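Local coordinates for allantoicase (Saccharomyces cerevisiae, PDB 1O59), which hydrolyses allantoate to (S)-ureidoglycolate and urea, a step in allantoin degradation that lets yeast use purines as secondary nitrogen sources, at residues A[36-41]-A[96-101]; A[102-107]-A[173-178]; A[110-115]-A[188-193]; A[126-131]-A[144-149]. One frame throughout, in Å; residues are numbered along the deposited sequence.

How the contacts relate
All four contacts lie in the N-terminal half of the chain, around the first allantoicase repeat. Two antiparallel sheets pack face to face here. Contact 3 pairs strands 105-113 and 186-196 within one sheet. Contact 4 pairs strands 124-130 and 147-154 at the margin of the other. Contacts 1 and 2 bridge the two sheets. The centres of contacts 1 and 2 are about 9 Å apart, those of contacts 3 and 4 about 17 Å. Contact 1 closes first along the chain. Both segments of contact 4 lie between the first and second segments of contacts 2 and 3. Ile177, Phe190, Leu192 and Ile127 form a core between the sheets, tying them into one sandwich.

Contact 1. Residues A[36-41]-A[96-101]; sequences DVIGSK and VIIKMG
Gly101 N donates to Val37 O at 3.0 Å, the one hydrogen bond between residues 36-41 and 96-101. The N-H...O angle is 157°, and the donor lies nearly along the C=O axis. Beside this bond the selenomethionine Met100 runs next to Val37, both side chains pointing the same way. Val37 CG2 touches Met100 CG at 3.8 Å, and the selenium lies equally near that methyl. The Met100 chain is extended beyond CG (chi2 172°), which carries it along the valine. Ile38 meets Ile98 at about a right angle. Its CB rests on Ile98 CG2 at 3.9 Å.

Behind these residues, Asp36 to Gly39 form a type I beta turn. Asp36 OD1 accepts a weak bond from Ile38 N at 3.3 Å and a further hydrogen bond from Leu192 N. The turn is thus tied to strand 186-196, whose Phe190 and Leu192 also touch Ile38. Ile177 of strand 176-182 packs on Ile38 as well.

The contact is therefore mainly apolar and buried. Its one cross-segment hydrogen bond satisfies the carbonyl of Val37 within the turn and fixes the turn against the chain leaving strand 94-99.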
loop_
_atom_site.group_PDB
_atom_site.type_symbol
_atom_site.label_atom_id
_atom_site.label_comp_id
_atom_site.label_asym_id
_atom_site.label_seq_id
_atom_site.Cartn_x
_atom_site.Cartn_y
_atom_site.Cartn_z
ATOM N N ASP A 36 0.767 1.704 2.379
ATOM C CA ASP A 36 2.222 1.455 2.420
ATOM C C ASP A 36 2.941 2.291 1.354
ATOM O O ASP A 36 3.055 1.906 0.161
ATOM C CB ASP A 36 2.516 -0.030 2.259
ATOM C CG ASP A 36 3.997 -0.343 2.199
ATOM O OD1 ASP A 36 4.800 0.481 2.718
ATOM O OD2 ASP A 36 4.431 -1.404 1.656
ATOM N N VAL A 37 3.437 3.445 1.802
ATOM C CA VAL A 37 3.967 4.440 0.896
ATOM C C VAL A 37 5.377 4.100 0.408
ATOM O O VAL A 37 5.889 4.794 -0.470
ATOM C CB VAL A 37 3.967 5.847 1.534
ATOM C CG1 VAL A 37 2.537 6.323 1.825
ATOM C CG2 VAL A 37 4.842 5.870 2.813
ATOM N N ILE A 38 6.005 3.072 1.001
ATOM C CA ILE A 38 7.328 2.601 0.570
ATOM C C ILE A 38 7.307 1.290 -0.209
ATOM O O ILE A 38 8.366 0.835 -0.659
ATOM C CB ILE A 38 8.315 2.460 1.746
ATOM C CG1 ILE A 38 7.861 1.369 2.725
ATOM C CG2 ILE A 38 8.468 3.796 2.430
ATOM C CD1 ILE A 38 8.744 1.204 3.936
ATOM N N GLY A 39 6.126 0.683 -0.353
ATOM C CA GLY A 39 5.983 -0.539 -1.148
ATOM C C GLY A 39 6.439 -0.309 -2.579
ATOM O O GLY A 39 6.118 0.724 -3.160
ATOM N N SER A 40 7.179 -1.277 -3.130
ATOM C CA SER A 40 7.619 -1.244 -4.525
ATOM C C SER A 40 6.478 -1.200 -5.538
ATOM O O SER A 40 6.648 -0.715 -6.660
ATOM C CB SER A 40 8.471 -2.459 -4.822
ATOM O OG SER A 40 7.706 -3.629 -4.713
ATOM N N LYS A 41 5.326 -1.721 -5.137
ATOM C CA LYS A 41 4.152 -1.793 -6.006
ATOM C C LYS A 41 3.474 -0.455 -6.257
ATOM O O LYS A 41 2.648 -0.384 -7.170
ATOM C CB LYS A 41 3.119 -2.786 -5.479
ATOM C CG LYS A 41 2.334 -2.339 -4.249
ATOM C CD LYS A 41 1.399 -3.483 -3.847
ATOM C CE LYS A 41 0.405 -3.114 -2.794
ATOM N NZ LYS A 41 -0.417 -4.333 -2.483
ATOM N N VAL A 96 18.913 1.648 5.859
ATOM C CA VAL A 96 18.467 1.681 4.471
ATOM C C VAL A 96 17.612 2.920 4.285
ATOM O O VAL A 96 16.771 3.257 5.142
ATOM C CB VAL A 96 17.696 0.374 4.068
ATOM C CG1 VAL A 96 16.665 0.003 5.093
ATOM C CG2 VAL A 96 17.040 0.520 2.730
ATOM N N ILE A 97 17.858 3.595 3.172
ATOM C CA ILE A 97 17.094 4.741 2.795
ATOM C C ILE A 97 16.128 4.377 1.653
ATOM O O ILE A 97 16.506 3.725 0.667
ATOM C CB ILE A 97 18.029 5.893 2.395
ATOM C CG1 ILE A 97 18.815 6.394 3.611
ATOM C CG2 ILE A 97 17.219 7.046 1.845
ATOM C CD1 ILE A 97 20.051 7.206 3.264
ATOM N N ILE A 98 14.876 4.821 1.788
ATOM C CA ILE A 98 13.824 4.471 0.823
ATOM C C ILE A 98 13.006 5.683 0.444
ATOM O O ILE A 98 12.476 6.390 1.316
ATOM C CB ILE A 98 12.875 3.399 1.378
ATOM C CG1 ILE A 98 13.644 2.162 1.858
ATOM C CG2 ILE A 98 11.920 2.937 0.289
ATOM C CD1 ILE A 98 12.906 1.360 2.896
ATOM N N LYS A 99 12.909 5.910 -0.862
ATOM C CA LYS A 99 12.092 6.947 -1.389
ATOM C C LYS A 99 10.686 6.392 -1.557
ATOM O O LYS A 99 10.508 5.283 -2.066
ATOM C CB LYS A 99 12.644 7.415 -2.714
ATOM C CG LYS A 99 11.980 8.666 -3.192
ATOM C CD LYS A 99 12.675 9.298 -4.363
ATOM C CE LYS A 99 11.828 10.525 -4.824
ATOM N NZ LYS A 99 12.223 11.054 -6.178
HETATM N N MSE A 100 9.682 7.145 -1.115
HETATM C CA MSE A 100 8.294 6.717 -1.302
HETATM C C MSE A 100 7.924 6.728 -2.779
HETATM O O MSE A 100 8.509 7.452 -3.589
HETATM C CB MSE A 100 7.305 7.664 -0.602
HETATM C CG MSE A 100 7.488 7.796 0.878
HETATM SE SE MSE A 100 6.345 9.184 1.595
HETATM C CE MSE A 100 7.065 9.184 3.204
ATOM N N GLY A 101 6.890 5.955 -3.102
ATOM C CA GLY A 101 6.368 5.939 -4.454
ATOM C C GLY A 101 5.363 7.042 -4.647
ATOM O O GLY A 101 5.108 7.455 -5.744
#

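Contact 2. Residues A[102-107]-A[173-178]; sequences VAAAHI and RFTHIK
A lone antiparallel bridge joins Ala105 to Phe174, where the two segments meet only briefly before diverging. Their touching parts run 124° apart. Ala105 N donates to Phe174 O at 2.8 Å, and Phe174 N returns a bond of the same length to Ala105 O. The two bonds make a closed hydrogen-bonded pair. The CA of Ala104 adds a CA-H...O contact to Phe174 O at 3.1 Å.

Arg173 supplies the main side-chain cover. Its CB lies over one face of the His106 ring, 4.0 Å from the ring centroid and offset toward the rim, as a CH-pi contact. CG sits between the backbone N and the carbonyl carbon (chi1 72°), and from there the chain extends past Ala104. Arg173 CD comes within 4.1 Å of Ala104 CB, while the guanidinium leads away. Thr175 CG2 touches Ala103 O at 3.4 Å.

On the other flank, Phe174 meets Ile107 loosely, with Phe174 CD2 to Ile107 CG1 at 4.5 Å. Ala129 of strand 124-130 also packs on Phe174.

Thr175 OG1 and His176 ND1 share a hydrogen bond of 2.7 Å in the imidazole plane. The hydroxyl also bonds to Leu130 O and Asp132 N.

Thr175 and His176 both face Leu130, which makes a classic beta bulge at the start of strand 176-182. The bridge joins that strand's entrance to strand 105-113, and so links the two sheets of what is probably a galactose-binding-domain-like beta sandwich, consistent with the family's clan.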
loop_
_atom_site.group_PDB
_atom_site.type_symbol
_atom_site.label_atom_id
_atom_site.label_comp_id
_atom_site.label_asym_id
_atom_site.label_seq_id
_atom_site.Cartn_x
_atom_site.Cartn_y
_atom_site.Cartn_z
ATOM N N VAL A 102 4.764 7.506 -3.560
ATOM C CA VAL A 102 3.934 8.717 -3.582
ATOM C C VAL A 102 4.814 9.950 -3.366
ATOM O O VAL A 102 5.947 9.846 -2.922
ATOM C CB VAL A 102 2.851 8.661 -2.507
ATOM C CG1 VAL A 102 1.960 7.474 -2.777
ATOM C CG2 VAL A 102 3.466 8.584 -1.095
ATOM N N ALA A 103 4.273 11.112 -3.679
ATOM C CA ALA A 103 5.014 12.372 -3.605
ATOM C C ALA A 103 5.402 12.819 -2.178
ATOM O O ALA A 103 6.437 13.488 -2.006
ATOM C CB ALA A 103 4.194 13.461 -4.265
ATOM N N ALA A 104 4.550 12.489 -1.195
ATOM C CA ALA A 104 4.710 12.884 0.186
ATOM C C ALA A 104 3.597 12.268 1.049
ATOM O O ALA A 104 2.514 11.946 0.565
ATOM C CB ALA A 104 4.682 14.389 0.306
ATOM N N ALA A 105 3.858 12.106 2.335
ATOM C CA ALA A 105 2.864 11.571 3.251
ATOM C C ALA A 105 3.137 11.931 4.723
ATOM O O ALA A 105 4.283 12.159 5.130
ATOM C CB ALA A 105 2.794 10.050 3.089
ATOM N N HIS A 106 2.060 11.957 5.504
ATOM C CA HIS A 106 2.113 11.977 6.971
ATOM C C HIS A 106 2.095 10.520 7.498
ATOM O O HIS A 106 1.256 9.729 7.080
ATOM C CB HIS A 106 0.903 12.735 7.511
ATOM C CG HIS A 106 0.879 14.196 7.172
ATOM N ND1 HIS A 106 0.225 14.694 6.068
ATOM C CD2 HIS A 106 1.388 15.270 7.816
ATOM C CE1 HIS A 106 0.341 16.012 6.039
ATOM N NE2 HIS A 106 1.047 16.385 7.088
ATOM N N ILE A 107 3.007 10.153 8.402
ATOM C CA ILE A 107 3.149 8.734 8.840
ATOM C C ILE A 107 2.337 8.380 10.072
ATOM O O ILE A 107 2.293 9.140 11.027
ATOM C CB ILE A 107 4.636 8.383 9.085
ATOM C CG1 ILE A 107 5.472 8.736 7.861
ATOM C CG2 ILE A 107 4.797 6.911 9.413
ATOM C CD1 ILE A 107 4.968 8.052 6.536
ATOM N N ARG A 173 4.905 16.452 6.713
ATOM C CA ARG A 173 4.876 15.436 5.672
ATOM C C ARG A 173 6.285 15.129 5.262
ATOM O O ARG A 173 7.176 15.941 5.462
ATOM C CB ARG A 173 4.015 15.839 4.471
ATOM C CG ARG A 173 4.572 16.927 3.571
ATOM C CD ARG A 173 3.490 17.517 2.676
ATOM N NE ARG A 173 3.895 18.610 1.797
ATOM C CZ ARG A 173 4.115 19.854 2.197
ATOM N NH1 ARG A 173 4.015 20.194 3.485
ATOM N NH2 ARG A 173 4.461 20.781 1.306
ATOM N N PHE A 174 6.470 13.934 4.702
ATOM C CA PHE A 174 7.786 13.406 4.336
ATOM C C PHE A 174 7.752 12.699 2.977
ATOM O O PHE A 174 6.679 12.346 2.490
ATOM C CB PHE A 174 8.263 12.425 5.412
ATOM C CG PHE A 174 8.348 13.027 6.784
ATOM C CD1 PHE A 174 9.396 13.854 7.116
ATOM C CD2 PHE A 174 7.362 12.803 7.733
ATOM C CE1 PHE A 174 9.481 14.421 8.360
ATOM C CE2 PHE A 174 7.464 13.385 8.991
ATOM C CZ PHE A 174 8.525 14.175 9.290
ATOM N N THR A 175 8.946 12.494 2.407
ATOM C CA THR A 175 9.152 11.901 1.071
ATOM C C THR A 175 10.067 10.676 1.065
ATOM O O THR A 175 10.045 9.900 0.117
ATOM C CB THR A 175 9.833 12.917 0.137
ATOM O OG1 THR A 175 11.087 13.298 0.710
ATOM C CG2 THR A 175 9.058 14.241 -0.012
ATOM N N HIS A 176 10.913 10.562 2.086
ATOM C CA HIS A 176 11.940 9.535 2.216
ATOM C C HIS A 176 11.928 8.957 3.648
ATOM O O HIS A 176 11.684 9.673 4.602
ATOM C CB HIS A 176 13.325 10.141 1.996
ATOM C CG HIS A 176 13.623 10.503 0.577
ATOM N ND1 HIS A 176 13.075 11.605 -0.042
ATOM C CD2 HIS A 176 14.450 9.929 -0.331
ATOM C CE1 HIS A 176 13.537 11.685 -1.275
ATOM N NE2 HIS A 176 14.376 10.681 -1.475
ATOM N N ILE A 177 12.248 7.670 3.766
ATOM C CA ILE A 177 12.277 6.959 5.039
ATOM C C ILE A 177 13.648 6.351 5.254
ATOM O O ILE A 177 14.259 5.859 4.312
ATOM C CB ILE A 177 11.180 5.828 5.033
ATOM C CG1 ILE A 177 9.771 6.452 4.870
ATOM C CG2 ILE A 177 11.288 4.929 6.288
ATOM C CD1 ILE A 177 9.447 7.491 5.880
ATOM N N LYS A 178 14.109 6.404 6.500
ATOM C CA LYS A 178 15.330 5.723 6.940
ATOM C C LYS A 178 14.973 4.689 7.993
ATOM O O LYS A 178 14.411 4.999 9.056
ATOM C CB LYS A 178 16.365 6.697 7.533
ATOM C CG LYS A 178 17.803 6.163 7.484
ATOM C CD LYS A 178 18.737 6.743 8.528
ATOM C CE LYS A 178 18.883 8.225 8.423
ATOM N NZ LYS A 178 19.895 8.771 9.342
HETATM O O HOH W 1 8.882 10.840 -3.000
#

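Contact 3. Residues A[110-115]-A[188-193]; sequences GEIDTA and ARFRLY
Strands 110-113 and 189-193 run antiparallel, their axes 4.4 Å apart and their directions at 174°. Glu111 pairs with Arg191 and Asp113 with Arg189 as hydrogen-bonded pairs. Gly110-Leu192 and Ile112-Phe190 are the non-hydrogen-bonded pairs. At the end of the ladder Asp113 O takes two donors, Arg189 N at 3.0 Å and Ala188 N at 2.7 Å. Both donors face Asp113, which defines a classic beta bulge. Asp113 OD1 also accepts from Ala115 N in an Asx turn.

Ile112 and Phe190 share one face of the sheet. Ile112 CD1 reaches Phe190 CD1 at 3.4 Å, and Glu111 O lies at the edge of that ring, in its plane. On the other face, Glu111 and Arg191 lie side by side and point the same way. Glu111 CB touches Arg191 CG at 3.8 Å, but the charged ends do not meet. Glu111 CG is anti to the backbone N (chi1 175°), which carries the carboxylate out to two waters. One joins Glu111 OE1 to Arg191 NE. The other donates to Glu111 OE1 and lies 2.7 Å from Tyr193 OH. Tyr193 CD2 also lies 3.6 Å from Gly110 CA.

Glu111 OE2 forms a salt bridge with Arg160, Arg191 bonds to Gln62 O, and Arg189 pairs with Asp81. Strand 160-164 flanks residues 110-113 on their far edge. Phe190 and Leu192 face Ile177 of strand 176-182, across the sandwich.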
loop_
_atom_site.group_PDB
_atom_site.type_symbol
_atom_site.label_atom_id
_atom_site.label_comp_id
_atom_site.label_asym_id
_atom_site.label_seq_id
_atom_site.Cartn_x
_atom_site.Cartn_y
_atom_site.Cartn_z
ATOM N N GLY A 110 3.325 1.231 10.829
ATOM C CA GLY A 110 4.066 0.342 9.944
ATOM C C GLY A 110 4.111 -1.097 10.379
ATOM O O GLY A 110 3.490 -1.490 11.368
ATOM N N GLU A 111 4.832 -1.887 9.598
ATOM C CA GLU A 111 5.122 -3.282 9.912
ATOM C C GLU A 111 6.604 -3.607 9.722
ATOM O O GLU A 111 7.221 -3.279 8.676
ATOM C CB GLU A 111 4.306 -4.265 9.044
ATOM C CG GLU A 111 4.714 -5.739 9.296
ATOM C CD GLU A 111 3.971 -6.793 8.452
ATOM O OE1 GLU A 111 2.908 -6.489 7.848
ATOM O OE2 GLU A 111 4.455 -7.955 8.408
ATOM N N ILE A 112 7.140 -4.299 10.711
ATOM C CA ILE A 112 8.431 -4.946 10.597
ATOM C C ILE A 112 8.232 -6.452 10.759
ATOM O O ILE A 112 7.762 -6.930 11.806
ATOM C CB ILE A 112 9.415 -4.387 11.658
ATOM C CG1 ILE A 112 9.851 -2.938 11.295
ATOM C CG2 ILE A 112 10.633 -5.307 11.846
ATOM C CD1 ILE A 112 10.835 -2.858 10.128
ATOM N N ASP A 113 8.560 -7.178 9.686
ATOM C CA ASP A 113 8.515 -8.644 9.668
ATOM C C ASP A 113 9.939 -9.252 9.658
ATOM O O ASP A 113 10.693 -9.120 8.679
ATOM C CB ASP A 113 7.711 -9.112 8.439
ATOM C CG ASP A 113 7.310 -10.614 8.493
ATOM O OD1 ASP A 113 7.690 -11.373 9.455
ATOM O OD2 ASP A 113 6.602 -11.112 7.577
ATOM N N THR A 114 10.299 -9.927 10.734
ATOM C CA THR A 114 11.580 -10.636 10.820
ATOM C C THR A 114 11.467 -12.098 10.396
ATOM O O THR A 114 12.291 -12.906 10.783
ATOM C CB THR A 114 12.141 -10.566 12.278
ATOM O OG1 THR A 114 11.168 -11.037 13.216
ATOM C CG2 THR A 114 12.391 -9.138 12.718
ATOM N N ALA A 115 10.451 -12.441 9.606
ATOM C CA ALA A 115 10.208 -13.828 9.152
ATOM C C ALA A 115 11.447 -14.616 8.759
ATOM O O ALA A 115 12.247 -14.182 7.908
ATOM C CB ALA A 115 9.224 -13.840 7.988
ATOM N N ALA A 188 12.872 -9.333 7.066
ATOM C CA ALA A 188 12.196 -9.828 5.873
ATOM C C ALA A 188 11.451 -8.699 5.145
ATOM O O ALA A 188 11.736 -8.431 3.963
ATOM C CB ALA A 188 11.246 -10.973 6.249
ATOM N N ARG A 189 10.545 -8.017 5.856
ATOM C CA ARG A 189 9.718 -6.971 5.246
ATOM C C ARG A 189 9.607 -5.735 6.071
ATOM O O ARG A 189 9.572 -5.801 7.321
ATOM C CB ARG A 189 8.294 -7.454 4.963
ATOM C CG ARG A 189 8.175 -8.494 3.841
ATOM C CD ARG A 189 8.602 -8.004 2.480
ATOM N NE ARG A 189 8.405 -9.057 1.461
ATOM C CZ ARG A 189 9.264 -10.039 1.200
ATOM N NH1 ARG A 189 10.437 -10.125 1.812
ATOM N NH2 ARG A 189 8.962 -10.922 0.270
ATOM N N PHE A 190 9.492 -4.603 5.375
ATOM C CA PHE A 190 9.217 -3.308 6.035
ATOM C C PHE A 190 8.112 -2.540 5.323
ATOM O O PHE A 190 8.285 -2.121 4.183
ATOM C CB PHE A 190 10.499 -2.479 6.106
ATOM C CG PHE A 190 10.330 -1.077 6.681
ATOM C CD1 PHE A 190 9.462 -0.818 7.769
ATOM C CD2 PHE A 190 11.082 -0.020 6.161
ATOM C CE1 PHE A 190 9.331 0.469 8.295
ATOM C CE2 PHE A 190 10.975 1.259 6.705
ATOM C CZ PHE A 190 10.095 1.502 7.772
ATOM N N ARG A 191 6.970 -2.392 5.988
ATOM C CA ARG A 191 5.858 -1.586 5.485
ATOM C C ARG A 191 5.770 -0.293 6.291
ATOM O O ARG A 191 5.849 -0.332 7.498
ATOM C CB ARG A 191 4.531 -2.338 5.679
ATOM C CG ARG A 191 4.507 -3.800 5.263
ATOM C CD ARG A 191 5.009 -4.047 3.864
ATOM N NE ARG A 191 4.832 -5.426 3.373
ATOM C CZ ARG A 191 5.398 -5.878 2.246
ATOM N NH1 ARG A 191 6.211 -5.082 1.553
ATOM N NH2 ARG A 191 5.184 -7.120 1.822
ATOM N N LEU A 192 5.584 0.846 5.647
ATOM C CA LEU A 192 5.340 2.080 6.391
ATOM C C LEU A 192 4.053 2.785 5.916
ATOM O O LEU A 192 3.935 3.195 4.750
ATOM C CB LEU A 192 6.555 3.028 6.337
ATOM C CG LEU A 192 6.483 4.116 7.417
ATOM C CD1 LEU A 192 6.804 3.591 8.835
ATOM C CD2 LEU A 192 7.389 5.245 7.064
ATOM N N TYR A 193 3.089 2.908 6.833
ATOM C CA TYR A 193 1.773 3.448 6.483
ATOM C C TYR A 193 1.676 4.953 6.654
ATOM O O TYR A 193 1.955 5.482 7.753
ATOM C CB TYR A 193 0.632 2.709 7.246
ATOM C CG TYR A 193 0.673 1.237 6.924
ATOM C CD1 TYR A 193 0.362 0.797 5.639
ATOM C CD2 TYR A 193 1.088 0.295 7.868
ATOM C CE1 TYR A 193 0.432 -0.545 5.298
ATOM C CE2 TYR A 193 1.163 -1.044 7.536
ATOM C CZ TYR A 193 0.829 -1.455 6.236
ATOM O OH TYR A 193 0.908 -2.757 5.842
HETATM O O HOH W 2 0.962 -4.446 7.911
HETATM O O HOH W 3 2.682 -6.917 5.326
#

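Contact 4. Residues A[126-131]-A[144-149]; sequences SIEALY and SRWVEI
An antiparallel pair at the margin of a five-stranded sheet joins residues 126-130 to 147-149, the outermost strand of that sheet within the chain. Ile149 N donates to Ile127 O at 2.8 Å. Ala129 N and Val147 O are 2.7 Å apart, and Val147 N completes the hydrogen-bonded pair through Ala129 O. The strand directions are 129° apart, and the ladder holds two bridges.

Trp146, just before the strand, turns its indole against the neighbouring strand, at Ala129 and Leu130. Leu130 CD2 lies over one face, 3.8 Å from the centroid of the five-membered ring, in a CH-pi contact. Leu130 CG sits between its backbone N and carbonyl carbon (chi1 75°), and with chi2 at 64° this brings CD2 over the ring. Its other methyl, CD1, lies over the centre of the Arg145 guanidinium, which forms salt bridges with Asp143 and Asp132.

Strand 176-182 flanks residues 124-130 on the side away from 147-154. Its Lys178 makes a cation-pi contact with Trp146 and a salt bridge to Glu128 OE1. Trp146 NE1 bonds to Val140 O.

Glu128 OE1 packs on Trp146 CB at 3.4 Å. Glu128 OE2, salt-bridged to Lys180, accepts from a water that also donates to Glu148 OE1 and accepts from Ser126 OG. Ser126 OG also hydrogen-bonds to Tyr182 OH. On the opposite face from Glu128, Ala129 CB touches Ile149 CD1 at 3.9 Å.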
loop_
_atom_site.group_PDB
_atom_site.type_symbol
_atom_site.label_atom_id
_atom_site.label_comp_id
_atom_site.label_asym_id
_atom_site.label_seq_id
_atom_site.Cartn_x
_atom_site.Cartn_y
_atom_site.Cartn_z
ATOM N N SER A 126 14.666 1.536 14.665
ATOM C CA SER A 126 14.040 2.854 14.737
ATOM C C SER A 126 13.812 3.347 13.289
ATOM O O SER A 126 14.394 2.813 12.328
ATOM C CB SER A 126 14.830 3.845 15.627
ATOM O OG SER A 126 16.042 4.308 15.049
ATOM N N ILE A 127 12.908 4.324 13.158
ATOM C CA ILE A 127 12.597 4.925 11.877
ATOM C C ILE A 127 12.657 6.443 11.929
ATOM O O ILE A 127 12.142 7.086 12.851
ATOM C CB ILE A 127 11.225 4.463 11.381
ATOM C CG1 ILE A 127 11.104 2.930 11.477
ATOM C CG2 ILE A 127 11.014 4.894 9.915
ATOM C CD1 ILE A 127 9.667 2.407 11.311
ATOM N N GLU A 128 13.318 6.993 10.910
ATOM C CA GLU A 128 13.415 8.437 10.668
ATOM C C GLU A 128 12.860 8.738 9.294
ATOM O O GLU A 128 12.688 7.829 8.456
ATOM C CB GLU A 128 14.857 8.883 10.731
ATOM C CG GLU A 128 15.597 8.390 11.972
ATOM C CD GLU A 128 16.988 8.993 12.145
ATOM O OE1 GLU A 128 17.539 9.563 11.190
ATOM O OE2 GLU A 128 17.555 8.875 13.253
ATOM N N ALA A 129 12.542 10.013 9.076
ATOM C CA ALA A 129 12.011 10.460 7.789
ATOM C C ALA A 129 12.534 11.828 7.427
ATOM O O ALA A 129 12.988 12.578 8.271
ATOM C CB ALA A 129 10.489 10.465 7.803
ATOM N N LEU A 130 12.495 12.132 6.142
ATOM C CA LEU A 130 12.709 13.501 5.701
ATOM C C LEU A 130 11.843 13.939 4.511
ATOM O O LEU A 130 11.241 13.132 3.792
ATOM C CB LEU A 130 14.207 13.775 5.451
ATOM C CG LEU A 130 15.037 13.293 4.246
ATOM C CD1 LEU A 130 14.583 13.874 2.875
ATOM C CD2 LEU A 130 16.498 13.681 4.517
ATOM N N TYR A 131 11.810 15.247 4.341
ATOM C CA TYR A 131 11.087 15.897 3.284
ATOM C C TYR A 131 12.075 16.532 2.304
ATOM O O TYR A 131 12.789 17.475 2.651
ATOM C CB TYR A 131 10.183 16.987 3.853
ATOM C CG TYR A 131 9.357 17.606 2.784
ATOM C CD1 TYR A 131 8.278 16.920 2.268
ATOM C CD2 TYR A 131 9.663 18.855 2.256
ATOM C CE1 TYR A 131 7.510 17.447 1.262
ATOM C CE2 TYR A 131 8.888 19.403 1.245
ATOM C CZ TYR A 131 7.811 18.679 0.752
ATOM O OH TYR A 131 6.995 19.156 -0.236
ATOM N N SER A 144 20.944 16.495 7.319
ATOM C CA SER A 144 20.469 17.149 8.502
ATOM C C SER A 144 18.967 17.129 8.627
ATOM O O SER A 144 18.431 17.438 9.681
ATOM C CB SER A 144 20.967 18.578 8.530
ATOM O OG SER A 144 20.626 19.265 7.340
ATOM N N ARG A 145 18.273 16.757 7.559
ATOM C CA ARG A 145 16.813 16.818 7.559
ATOM C C ARG A 145 16.155 15.568 8.096
ATOM O O ARG A 145 14.932 15.536 8.222
ATOM C CB ARG A 145 16.289 17.107 6.159
ATOM C CG ARG A 145 16.706 18.473 5.645
ATOM C CD ARG A 145 16.475 18.694 4.163
ATOM N NE ARG A 145 17.204 17.712 3.364
ATOM C CZ ARG A 145 16.970 17.475 2.093
ATOM N NH1 ARG A 145 16.035 18.149 1.443
ATOM N NH2 ARG A 145 17.672 16.550 1.464
ATOM N N TRP A 146 16.945 14.542 8.406
ATOM C CA TRP A 146 16.399 13.348 9.053
ATOM C C TRP A 146 15.788 13.637 10.435
ATOM O O TRP A 146 16.415 14.235 11.312
ATOM C CB TRP A 146 17.447 12.241 9.169
ATOM C CG TRP A 146 17.798 11.609 7.873
ATOM C CD1 TRP A 146 19.017 11.640 7.233
ATOM C CD2 TRP A 146 16.925 10.851 7.029
ATOM N NE1 TRP A 146 18.947 10.928 6.059
ATOM C CE2 TRP A 146 17.678 10.434 5.908
ATOM C CE3 TRP A 146 15.580 10.474 7.106
ATOM C CZ2 TRP A 146 17.122 9.670 4.874
ATOM C CZ3 TRP A 146 15.039 9.710 6.088
ATOM C CH2 TRP A 146 15.805 9.320 4.984
ATOM N N VAL A 147 14.563 13.158 10.603
ATOM C CA VAL A 147 13.772 13.355 11.795
ATOM C C VAL A 147 13.250 12.011 12.240
ATOM O O VAL A 147 12.583 11.336 11.481
ATOM C CB VAL A 147 12.550 14.260 11.493
ATOM C CG1 VAL A 147 11.608 14.335 12.672
ATOM C CG2 VAL A 147 13.005 15.660 11.158
ATOM N N GLU A 148 13.525 11.636 13.480
ATOM C CA GLU A 148 12.972 10.398 14.035
ATOM C C GLU A 148 11.443 10.440 14.204
ATOM O O GLU A 148 10.870 11.350 14.788
ATOM C CB GLU A 148 13.616 10.078 15.381
ATOM C CG GLU A 148 13.205 8.723 15.907
ATOM C CD GLU A 148 13.700 8.485 17.314
ATOM O OE1 GLU A 148 14.730 7.810 17.442
ATOM O OE2 GLU A 148 13.045 8.951 18.278
ATOM N N ILE A 149 10.789 9.420 13.692
ATOM C CA ILE A 149 9.334 9.347 13.769
ATOM C C ILE A 149 8.850 8.070 14.470
ATOM O O ILE A 149 7.718 8.030 14.975
ATOM C CB ILE A 149 8.715 9.484 12.366
ATOM C CG1 ILE A 149 9.265 8.441 11.422
ATOM C CG2 ILE A 149 8.962 10.875 11.807
ATOM C CD1 ILE A 149 8.417 8.283 10.223
HETATM O O HOH W 4 16.051 7.183 14.908
HETATM O O HOH W 5 12.776 17.175 6.697
#